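Local coordinates for metallo-beta-lactamase domain-containing protein (Enterococcus faecalis, PDB 2AZ4), which is of unknown function but binds two zinc ions in a metallo-beta-lactamase fold and may act as an RNA-binding exonuclease, at residues Thr116-Asn121 with Leu289-Gly294. Residues are numbered along the deposited sequence; the frame is centred on the assembly and turned at random.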
loop_
_atom_site.group_PDB
_atom_site.type_symbol
_atom_site.label_atom_id
_atom_site.label_comp_id
_atom_site.label_asym_id
_atom_site.label_seq_id
_atom_site.Cartn_x
_atom_site.Cartn_y
_atom_site.Cartn_z
ATOM N N THR A 116 -1.483 9.527 3.106
ATOM C CA THR A 116 -0.817 8.827 2.012
ATOM C C THR A 116 0.337 9.658 1.432
ATOM O O THR A 116 1.421 9.126 1.122
ATOM C CB THR A 116 -1.820 8.476 0.898
ATOM O OG1 THR A 116 -2.709 7.444 1.376
ATOM C CG2 THR A 116 -1.068 7.975 -0.359
ATOM N N LYS A 117 0.083 10.952 1.250
ATOM C CA LYS A 117 1.130 11.867 0.778
ATOM C C LYS A 117 2.370 11.897 1.716
ATOM O O LYS A 117 3.517 11.815 1.239
ATOM C CB LYS A 117 0.535 13.264 0.554
ATOM C CG LYS A 117 1.536 14.325 0.090
ATOM C CD LYS A 117 0.877 15.687 0.079
ATOM C CE LYS A 117 1.938 16.758 -0.140
ATOM N NZ LYS A 117 1.370 18.100 -0.466
ATOM N N MET A 118 2.131 12.005 3.034
ATOM C CA MET A 118 3.189 11.914 4.050
ATOM C C MET A 118 3.983 10.615 3.949
ATOM O O MET A 118 5.222 10.644 3.921
ATOM C CB MET A 118 2.618 11.991 5.475
ATOM C CG MET A 118 2.057 13.338 5.853
ATOM S SD MET A 118 1.252 13.448 7.483
ATOM C CE MET A 118 1.432 15.184 7.482
ATOM N N ILE A 119 3.264 9.483 3.979
ATOM C CA ILE A 119 3.861 8.137 3.856
ATOM C C ILE A 119 4.777 8.020 2.632
ATOM O O ILE A 119 5.939 7.625 2.731
ATOM C CB ILE A 119 2.739 7.025 3.843
ATOM C CG1 ILE A 119 1.963 6.988 5.170
ATOM C CG2 ILE A 119 3.290 5.624 3.531
ATOM C CD1 ILE A 119 2.844 6.965 6.388
ATOM N N LEU A 120 4.243 8.390 1.478
ATOM C CA LEU A 120 4.907 8.212 0.207
ATOM C C LEU A 120 6.198 9.016 0.172
ATOM O O LEU A 120 7.248 8.504 -0.248
ATOM C CB LEU A 120 3.966 8.687 -0.896
ATOM C CG LEU A 120 3.879 8.050 -2.275
ATOM C CD1 LEU A 120 4.276 6.556 -2.316
ATOM C CD2 LEU A 120 2.463 8.267 -2.792
ATOM N N ASN A 121 6.121 10.267 0.630
ATOM C CA ASN A 121 7.283 11.143 0.618
ATOM C C ASN A 121 8.412 10.585 1.506
ATOM O O ASN A 121 9.585 10.789 1.220
ATOM C CB ASN A 121 6.901 12.572 1.014
ATOM C CG ASN A 121 6.490 13.405 -0.176
ATOM O OD1 ASN A 121 5.319 13.595 -0.431
ATOM N ND2 ASN A 121 7.460 13.869 -0.935
ATOM N N LEU A 289 6.589 8.710 12.273
ATOM C CA LEU A 289 5.632 8.620 13.368
ATOM C C LEU A 289 5.317 9.982 13.961
ATOM O O LEU A 289 4.155 10.283 14.331
ATOM C CB LEU A 289 6.217 7.752 14.460
ATOM C CG LEU A 289 5.214 7.292 15.489
ATOM C CD1 LEU A 289 4.415 6.140 14.926
ATOM C CD2 LEU A 289 5.980 6.842 16.689
ATOM N N LEU A 290 6.361 10.793 14.080
ATOM C CA LEU A 290 6.243 12.135 14.628
ATOM C C LEU A 290 5.420 12.965 13.654
ATOM O O LEU A 290 4.519 13.676 14.059
ATOM C CB LEU A 290 7.627 12.762 14.856
ATOM C CG LEU A 290 7.709 14.241 15.289
ATOM C CD1 LEU A 290 6.959 14.494 16.615
ATOM C CD2 LEU A 290 9.165 14.687 15.391
ATOM N N GLU A 291 5.706 12.827 12.365
ATOM C CA GLU A 291 5.017 13.610 11.347
ATOM C C GLU A 291 3.514 13.295 11.271
ATOM O O GLU A 291 2.683 14.204 11.260
ATOM C CB GLU A 291 5.672 13.392 9.979
ATOM C CG GLU A 291 5.103 14.320 8.927
ATOM C CD GLU A 291 5.605 14.006 7.545
ATOM O OE1 GLU A 291 6.483 13.128 7.428
ATOM O OE2 GLU A 291 5.111 14.631 6.576
ATOM N N VAL A 292 3.186 12.004 11.257
ATOM C CA VAL A 292 1.815 11.515 11.127
ATOM C C VAL A 292 0.977 11.623 12.423
ATOM O O VAL A 292 -0.185 12.030 12.379
ATOM C CB VAL A 292 1.812 10.039 10.567
ATOM C CG1 VAL A 292 0.421 9.444 10.579
ATOM C CG2 VAL A 292 2.349 10.009 9.143
ATOM N N PHE A 293 1.556 11.243 13.563
ATOM C CA PHE A 293 0.822 11.151 14.830
ATOM C C PHE A 293 1.252 12.106 15.939
ATOM O O PHE A 293 0.602 12.162 16.991
ATOM C CB PHE A 293 0.885 9.723 15.385
ATOM C CG PHE A 293 0.108 8.723 14.585
ATOM C CD1 PHE A 293 -1.234 8.937 14.292
ATOM C CD2 PHE A 293 0.709 7.567 14.124
ATOM C CE1 PHE A 293 -1.954 8.015 13.561
ATOM C CE2 PHE A 293 -0.010 6.642 13.368
ATOM C CZ PHE A 293 -1.336 6.864 13.093
ATOM N N GLY A 294 2.342 12.831 15.732
ATOM C CA GLY A 294 2.930 13.641 16.803
ATOM C C GLY A 294 3.515 12.800 17.933
ATOM O O GLY A 294 3.751 13.307 19.025
HETATM O O HOH W 1 6.886 12.482 4.924
#
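M118 meets E291 and V292 between two nearly antiparallel helical segments, whose axes come within 10.4 Å at 172°. The M118 side chain crosses that of E291 at a slant, with its CG against one carboxylate oxygen. M118 CG is 3.4 Å from E291 OE2, and M118 CE reaches E291 CG at 4.0 Å. The thioether also touches V292, with M118 SD 4.0 Å from V292 CG2. V292 CG2 is also 4.1 Å from I119 CD1.

No direct hydrogen bond joins the segments. One water bridges them, donating to M118 O at 2.7 Å and to E291 OE1 at 2.6 Å. E291 spans the gap as an extended chain, with CG anti to the backbone N (chi1 -173°), which carries the carboxylate to M118 and the water.

Behind the contact, V292 CG1 lies over one face of the F293 ring, and Y170 meets that ring edge-to-face. I119 also packs on V265 of helix 265-274, and its side chain is about 7 Å from that of the zinc ligand H94. The contact joins helix 114-123, which follows strand 110-113 of the metallo-beta-lactamase domain, to helix 283-293, between strands 278-282 and 298-300 of the six-stranded parallel sheet.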